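Local atomic coordinates of possible periplasmic protein (Campylobacter jejuni, PDB entry 3RGC), a protein that is a SurA-like periplasmic chaperone, structurally related to the virulence factor PEB4, and probably has peptidyl-prolyl cis-trans isomerase activity. Residues T70-N73 against A74-N78; Y86-F89 against R90-F93; N223-V226 against S227-Q231. All blocks are in the same frame, centred on the assembly; numbering follows the deposited sequence.

In the fold
All three interactions are local, one turn of helix against the next, and all lie at the surface with no fully buried residue. Interactions 1 and 2 sit on successive helices, 72-81 and 86-107, of the SurA-type N-terminal region; their centres are about 14 Å apart and they touch, Phe75 meeting Phe89 and Lys76 meeting Tyr86. Interaction 3, on helix 218-244, lies across the chain's centre, about 36 Å from interaction 1 and 31 Å from interaction 2, centre to centre. The chemistry shifts accordingly: a helix start with an aliphatic-lysine pair in 70-78, aromatic and arginine packing in 86-93, and an amide laid over a tyrosine in 223-231.

Interaction 1 of 3, residues T70-N73 against A74-N78; sequences TTLN and AFKAN
Leu72 and Lys76 meet one turn apart, the methylene chain of the lysine passing obliquely across the isobutyl group. Lys76 CE lies 3.9 Å from Leu72 CG, and Lys76 NZ comes to 3.6 Å from Leu72 CD2. An extended chain beyond CG lets the lysine lay its carbons on an aliphatic neighbour while its ammonium group, still close to Leu72, makes a cation-pi contact with the ring of Tyr86. Thr70 turns its hydroxyl toward the first helical turn, OG1 standing 3.3 Å from Ala74 CB, a close contact with the small methyl group. Thr70 OG1 also gives a weak hydrogen bond to the carbonyl of Thr71.

Behind these side chains stand the backbone bonds. Phe75 N reaches Thr71 O at 2.8 Å, nearly straight at 167°, and Lys76 N reaches Leu72 O at 2.7 Å. With CG anti to the backbone N (chi1 176°), Phe75 carries its ring away from Thr71, to meet Phe89 and Leu65 of helix 54-67, a place suited to a large apolar group. Thr71 holds the N-cap position, though its side chain makes no capping bond; Thr71 O and Leu72 O accept the opening i to i+4 bonds, as in the first turn of an alpha-helix, here 72-81.

Interaction 2 of 3, residues Y86-F89 against R90-F93; sequences YEQF and RTNF
Tyr86 and Arg90 pack together on the opening turns of helix 86-107, an alpha-helix of the SurA N-terminal family region, as an i to i+4 pair. The contact is a CH-pi interaction: Arg90 CG lies over one face of the tyrosine ring, 3.8 Å from its centroid and offset toward the rim. Arg90 CD lies above the rim, 3.3 Å from Tyr86 CE2. The chain bends about its CG-CD bond (chi3 95°), and the guanidinium plane is turned 50° from the ring, with Tyr86 OH at its edge. Arginine suits the place because its CG covers part of one ring face while NH2 goes on to a salt bridge with Asp58. Tyr86 also touches Leu79 of helix 72-81.

The second apolar pair is Phe89 with Phe93, whose side chains run side by side and point the same way. Their planes are 33° apart, and the nearest approach is 3.8 Å, from Phe89 CZ to Phe93 CD1. Both touch Ile61 of helix 54-67, so the two rings present an apolar side to that helix.

Polar contacts lie on a more exposed side. Gln88 NE2 gives a weak hydrogen bond to Asn92 OD1, the two amides crossing at a slant. Backbone bonds join each residue to the fourth one on, among them Arg90 N to Tyr86 O. Thr91 adds a side-chain bond: its OG1 donates to Glu87 O at 3.0 Å while its N reaches the same oxygen at 3.1 Å, the two donors coming from opposite faces of that carbonyl's plane.

Interaction 3 of 3, residues N223-V226 against S227-Q231; sequences NAYV and SEQRQ
Asn223 joins Ser227 through the backbone on successive turns of alpha-helix 218-244, its carbonyl O accepting from Ser227 N at 2.7 Å. Ser227 CB sits 3.3 Å from Asn223 O. Ala224 does likewise for Glu228, whose N reaches Ala224 O at 2.8 Å; the alanine methyl turns the other way, onto Phe130, where a small apolar group is enough.

Tyr225 carries the main side-chain contact. With CG anti to the backbone N (chi1 -180°), its ring is brought toward Gln229, whose amide comes over one face from the next turn. Gln229 NE2 stands 3.0 Å above the Tyr225 ring plane, over its centre, with the amide plane tilted 35° from the ring. The glutamine's extended chain runs past the tyrosine carbonyl, and NE2 also makes a weak hydrogen bond to Tyr225 O at 3.4 Å, beside the stronger backbone bond from Gln229 N. Both side chains have a further partner: Gln229 OE1 accepts from Asp113 N, and Tyr225 OH bonds to Asp113 OD2.

Val226 closes the segment, accepting from Arg230 N at 3.1 Å and packing its branched side chain on Phe114, while Arg230 touches Tyr103 of helix 86-107. Asp113, meeting both OE1 and the tyrosine hydroxyl, probably limits the amide's rotation; with NE2 over the ring centre, a favourable electrostatic contact between amide and ring is likely.

Interaction 1 of 3, residues T70-N73 against A74-N78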
loop_
_atom_site.group_PDB
_atom_site.type_symbol
_atom_site.label_atom_id
_atom_site.label_comp_id
_atom_site.label_asym_id
_atom_site.label_seq_id
_atom_site.Cartn_x
_atom_site.Cartn_y
_atom_site.Cartn_z
ATOM N N THR B 70 0.700 -13.647 16.051
ATOM C CA THR B 70 1.187 -14.392 17.204
ATOM C C THR B 70 0.283 -15.589 17.504
ATOM O O THR B 70 -0.596 -15.928 16.707
ATOM C CB THR B 70 1.356 -13.486 18.457
ATOM O OG1 THR B 70 1.979 -14.225 19.517
ATOM C CG2 THR B 70 0.016 -12.942 18.927
ATOM N N THR B 71 0.517 -16.222 18.649
ATOM C CA THR B 71 -0.165 -17.448 19.040
ATOM C C THR B 71 -0.537 -17.291 20.502
ATOM O O THR B 71 0.045 -16.456 21.197
ATOM C CB THR B 71 0.780 -18.662 18.896
ATOM O OG1 THR B 71 1.300 -18.705 17.561
ATOM C CG2 THR B 71 0.056 -19.964 19.200
ATOM N N LEU B 72 -1.493 -18.085 20.977
ATOM C CA LEU B 72 -1.904 -18.016 22.380
ATOM C C LEU B 72 -0.728 -18.193 23.323
ATOM O O LEU B 72 -0.541 -17.400 24.236
ATOM C CB LEU B 72 -2.982 -19.052 22.711
ATOM C CG LEU B 72 -3.570 -18.923 24.121
ATOM C CD1 LEU B 72 -4.217 -17.560 24.311
ATOM C CD2 LEU B 72 -4.565 -20.035 24.428
ATOM N N ASN B 73 0.062 -19.239 23.104
ATOM C CA ASN B 73 1.204 -19.515 23.973
ATOM C C ASN B 73 2.211 -18.364 24.009
ATOM O O ASN B 73 2.692 -17.976 25.074
ATOM C CB ASN B 73 1.895 -20.814 23.557
ATOM C CG ASN B 73 1.063 -22.033 23.860
ATOM O OD1 ASN B 73 -0.099 -21.921 24.245
ATOM N ND2 ASN B 73 1.650 -23.214 23.686
ATOM N N ALA B 74 2.526 -17.824 22.838
ATOM C CA ALA B 74 3.451 -16.702 22.739
ATOM C C ALA B 74 2.852 -15.466 23.410
ATOM O O ALA B 74 3.527 -14.762 24.162
ATOM C CB ALA B 74 3.789 -16.414 21.281
ATOM N N PHE B 75 1.577 -15.210 23.141
ATOM C CA PHE B 75 0.907 -14.099 23.791
ATOM C C PHE B 75 0.900 -14.281 25.313
ATOM O O PHE B 75 1.034 -13.304 26.063
ATOM C CB PHE B 75 -0.518 -13.902 23.255
ATOM C CG PHE B 75 -1.272 -12.820 23.966
ATOM C CD1 PHE B 75 -1.130 -11.499 23.589
ATOM C CD2 PHE B 75 -2.087 -13.123 25.040
ATOM C CE1 PHE B 75 -1.806 -10.500 24.256
ATOM C CE2 PHE B 75 -2.764 -12.132 25.716
ATOM C CZ PHE B 75 -2.620 -10.816 25.327
ATOM N N LYS B 76 0.765 -15.528 25.764
ATOM C CA LYS B 76 0.729 -15.818 27.198
ATOM C C LYS B 76 2.103 -15.653 27.847
ATOM O O LYS B 76 2.206 -15.308 29.028
ATOM C CB LYS B 76 0.191 -17.226 27.458
ATOM C CG LYS B 76 -1.323 -17.306 27.615
ATOM C CD LYS B 76 -1.758 -18.754 27.648
ATOM C CE LYS B 76 -3.215 -18.890 28.019
ATOM N NZ LYS B 76 -3.669 -20.303 27.933
ATOM N N ALA B 77 3.158 -15.894 27.075
ATOM C CA ALA B 77 4.509 -15.734 27.602
ATOM C C ALA B 77 4.821 -14.246 27.734
ATOM O O ALA B 77 5.275 -13.786 28.781
ATOM C CB ALA B 77 5.524 -16.440 26.713
ATOM N N ASN B 78 4.545 -13.490 26.676
ATOM C CA ASN B 78 4.696 -12.047 26.722
ATOM C C ASN B 78 4.011 -11.434 27.937
ATOM O O ASN B 78 4.584 -10.581 28.613
ATOM C CB ASN B 78 4.163 -11.402 25.438
ATOM C CG ASN B 78 3.980 -9.897 25.571
ATOM O OD1 ASN B 78 4.951 -9.142 25.580
ATOM N ND2 ASN B 78 2.728 -9.455 25.672
#

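Interaction 2 of 3, residues Y86-F89 against R90-F93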
loop_
_atom_site.group_PDB
_atom_site.type_symbol
_atom_site.label_atom_id
_atom_site.label_comp_id
_atom_site.label_asym_id
_atom_site.label_seq_id
_atom_site.Cartn_x
_atom_site.Cartn_y
_atom_site.Cartn_z
ATOM N N TYR B 86 -3.221 -13.346 32.397
ATOM C CA TYR B 86 -4.107 -13.666 31.290
ATOM C C TYR B 86 -5.544 -13.416 31.685
ATOM O O TYR B 86 -6.333 -12.874 30.912
ATOM C CB TYR B 86 -3.958 -15.126 30.870
ATOM C CG TYR B 86 -4.858 -15.490 29.717
ATOM C CD1 TYR B 86 -4.799 -14.778 28.519
ATOM C CD2 TYR B 86 -5.772 -16.532 29.817
ATOM C CE1 TYR B 86 -5.613 -15.094 27.458
ATOM C CE2 TYR B 86 -6.598 -16.855 28.752
ATOM C CZ TYR B 86 -6.512 -16.126 27.577
ATOM O OH TYR B 86 -7.327 -16.426 26.507
ATOM N N GLU B 87 -5.880 -13.827 32.900
ATOM C CA GLU B 87 -7.251 -13.760 33.373
ATOM C C GLU B 87 -7.742 -12.317 33.427
ATOM O O GLU B 87 -8.909 -12.038 33.147
ATOM C CB GLU B 87 -7.369 -14.444 34.736
ATOM C CG GLU B 87 -6.887 -15.893 34.722
ATOM C CD GLU B 87 -6.979 -16.568 36.083
ATOM O OE1 GLU B 87 -6.831 -15.870 37.109
ATOM O OE2 GLU B 87 -7.202 -17.800 36.126
ATOM N N GLN B 88 -6.841 -11.405 33.773
ATOM C CA GLN B 88 -7.178 -9.992 33.834
ATOM C C GLN B 88 -7.409 -9.512 32.424
ATOM O O GLN B 88 -8.425 -8.887 32.129
ATOM C CB GLN B 88 -6.048 -9.186 34.486
ATOM C CG GLN B 88 -6.444 -7.755 34.858
ATOM C CD GLN B 88 -7.699 -7.700 35.730
ATOM O OE1 GLN B 88 -7.805 -8.418 36.727
ATOM N NE2 GLN B 88 -8.657 -6.853 35.349
ATOM N N PHE B 89 -6.450 -9.821 31.555
ATOM C CA PHE B 89 -6.544 -9.506 30.140
ATOM C C PHE B 89 -7.905 -9.896 29.565
ATOM O O PHE B 89 -8.567 -9.066 28.945
ATOM C CB PHE B 89 -5.436 -10.211 29.361
ATOM C CG PHE B 89 -5.616 -10.160 27.871
ATOM C CD1 PHE B 89 -5.190 -9.058 27.145
ATOM C CD2 PHE B 89 -6.212 -11.209 27.198
ATOM C CE1 PHE B 89 -5.361 -9.002 25.769
ATOM C CE2 PHE B 89 -6.376 -11.165 25.822
ATOM C CZ PHE B 89 -5.949 -10.060 25.109
ATOM N N ARG B 90 -8.315 -11.148 29.775
ATOM C CA ARG B 90 -9.608 -11.621 29.279
ATOM C C ARG B 90 -10.726 -10.757 29.819
ATOM O O ARG B 90 -11.669 -10.442 29.109
ATOM C CB ARG B 90 -9.886 -13.066 29.695
ATOM C CG ARG B 90 -9.090 -14.125 28.951
ATOM C CD ARG B 90 -9.537 -15.549 29.343
ATOM N NE ARG B 90 -10.540 -16.122 28.438
ATOM C CZ ARG B 90 -11.810 -16.348 28.771
ATOM N NH1 ARG B 90 -12.240 -16.051 29.995
ATOM N NH2 ARG B 90 -12.652 -16.874 27.885
ATOM N N THR B 91 -10.640 -10.399 31.091
ATOM C CA THR B 91 -11.700 -9.609 31.703
ATOM C C THR B 91 -11.790 -8.248 31.033
ATOM O O THR B 91 -12.874 -7.800 30.671
ATOM C CB THR B 91 -11.478 -9.439 33.219
ATOM O OG1 THR B 91 -11.538 -10.722 33.856
ATOM C CG2 THR B 91 -12.539 -8.530 33.820
ATOM N N ASN B 92 -10.645 -7.593 30.849
ATOM C CA ASN B 92 -10.649 -6.280 30.215
ATOM C C ASN B 92 -11.012 -6.348 28.742
ATOM O O ASN B 92 -11.641 -5.440 28.213
ATOM C CB ASN B 92 -9.314 -5.573 30.390
ATOM C CG ASN B 92 -8.997 -5.289 31.847
ATOM O OD1 ASN B 92 -9.904 -5.135 32.676
ATOM N ND2 ASN B 92 -7.711 -5.232 32.171
ATOM N N PHE B 93 -10.619 -7.433 28.083
ATOM C CA PHE B 93 -10.868 -7.579 26.656
ATOM C C PHE B 93 -12.372 -7.723 26.479
ATOM O O PHE B 93 -12.977 -7.089 25.613
ATOM C CB PHE B 93 -10.120 -8.798 26.128
ATOM C CG PHE B 93 -10.143 -8.940 24.634
ATOM C CD1 PHE B 93 -9.149 -8.374 23.859
ATOM C CD2 PHE B 93 -11.132 -9.676 24.008
ATOM C CE1 PHE B 93 -9.153 -8.519 22.475
ATOM C CE2 PHE B 93 -11.143 -9.824 22.634
ATOM C CZ PHE B 93 -10.150 -9.245 21.864
#

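Interaction 3 of 3, residues N223-V226 against S227-Q231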
loop_
_atom_site.group_PDB
_atom_site.type_symbol
_atom_site.label_atom_id
_atom_site.label_comp_id
_atom_site.label_asym_id
_atom_site.label_seq_id
_atom_site.Cartn_x
_atom_site.Cartn_y
_atom_site.Cartn_z
ATOM N N ASN B 223 -16.175 7.800 2.844
ATOM C CA ASN B 223 -15.890 7.101 4.092
ATOM C C ASN B 223 -15.910 8.042 5.306
ATOM O O ASN B 223 -16.465 7.715 6.354
ATOM C CB ASN B 223 -14.560 6.350 4.001
ATOM C CG ASN B 223 -14.547 5.321 2.880
ATOM O OD1 ASN B 223 -15.581 4.759 2.526
ATOM N ND2 ASN B 223 -13.373 5.079 2.311
ATOM N N ALA B 224 -15.322 9.220 5.145
ATOM C CA ALA B 224 -15.274 10.220 6.208
ATOM C C ALA B 224 -16.663 10.785 6.519
ATOM O O ALA B 224 -17.018 11.015 7.684
ATOM C CB ALA B 224 -14.326 11.342 5.826
ATOM N N TYR B 225 -17.448 11.012 5.471
ATOM C CA TYR B 225 -18.807 11.509 5.644
ATOM C C TYR B 225 -19.602 10.504 6.448
ATOM O O TYR B 225 -20.283 10.846 7.409
ATOM C CB TYR B 225 -19.450 11.723 4.282
ATOM C CG TYR B 225 -20.853 12.247 4.333
ATOM C CD1 TYR B 225 -21.218 13.220 5.258
ATOM C CD2 TYR B 225 -21.814 11.793 3.428
ATOM C CE1 TYR B 225 -22.515 13.718 5.297
ATOM C CE2 TYR B 225 -23.108 12.285 3.454
ATOM C CZ TYR B 225 -23.456 13.251 4.389
ATOM O OH TYR B 225 -24.741 13.744 4.421
ATOM N N VAL B 226 -19.496 9.247 6.056
ATOM C CA VAL B 226 -20.187 8.168 6.737
ATOM C C VAL B 226 -19.656 7.980 8.162
ATOM O O VAL B 226 -20.427 7.844 9.105
ATOM C CB VAL B 226 -20.040 6.858 5.949
ATOM C CG1 VAL B 226 -20.516 5.670 6.786
ATOM C CG2 VAL B 226 -20.796 6.954 4.624
ATOM N N SER B 227 -18.338 7.983 8.320
ATOM C CA SER B 227 -17.752 7.917 9.659
ATOM C C SER B 227 -18.313 9.014 10.563
ATOM O O SER B 227 -18.712 8.754 11.698
ATOM C CB SER B 227 -16.224 8.041 9.591
ATOM O OG SER B 227 -15.759 8.929 10.596
ATOM N N GLU B 228 -18.340 10.246 10.060
ATOM C CA GLU B 228 -18.870 11.354 10.843
ATOM C C GLU B 228 -20.346 11.231 11.174
ATOM O O GLU B 228 -20.779 11.596 12.275
ATOM C CB GLU B 228 -18.624 12.687 10.159
ATOM C CG GLU B 228 -19.350 13.814 10.860
ATOM C CD GLU B 228 -18.669 15.144 10.677
ATOM O OE1 GLU B 228 -17.643 15.195 9.966
ATOM O OE2 GLU B 228 -19.164 16.136 11.253
ATOM N N GLN B 229 -21.136 10.735 10.231
ATOM C CA GLN B 229 -22.551 10.535 10.532
ATOM C C GLN B 229 -22.713 9.536 11.677
ATOM O O GLN B 229 -23.613 9.683 12.510
ATOM C CB GLN B 229 -23.335 10.080 9.297
ATOM C CG GLN B 229 -23.424 11.118 8.154
ATOM C CD GLN B 229 -24.074 10.521 6.912
ATOM O OE1 GLN B 229 -25.267 10.219 6.901
ATOM N NE2 GLN B 229 -23.279 10.302 5.878
ATOM N N ARG B 230 -21.837 8.529 11.727
ATOM C CA ARG B 230 -21.917 7.507 12.776
ATOM C C ARG B 230 -21.576 8.100 14.133
ATOM O O ARG B 230 -22.322 7.944 15.100
ATOM C CB ARG B 230 -20.979 6.340 12.495
ATOM C CG ARG B 230 -21.207 5.141 13.417
ATOM C CD ARG B 230 -20.101 4.085 13.277
ATOM N NE ARG B 230 -20.349 2.877 14.077
ATOM C CZ ARG B 230 -19.861 2.656 15.300
ATOM N NH1 ARG B 230 -19.091 3.560 15.891
ATOM N NH2 ARG B 230 -20.143 1.523 15.936
ATOM N N GLN B 231 -20.439 8.783 14.177
ATOM C CA GLN B 231 -19.936 9.447 15.375
ATOM C C GLN B 231 -20.931 10.434 15.974
ATOM O O GLN B 231 -21.137 10.450 17.188
ATOM C CB GLN B 231 -18.624 10.149 15.043
ATOM C CG GLN B 231 -18.196 11.207 16.043
ATOM C CD GLN B 231 -17.015 12.031 15.534
ATOM O OE1 GLN B 231 -16.115 11.505 14.864
ATOM N NE2 GLN B 231 -17.023 13.333 15.833
#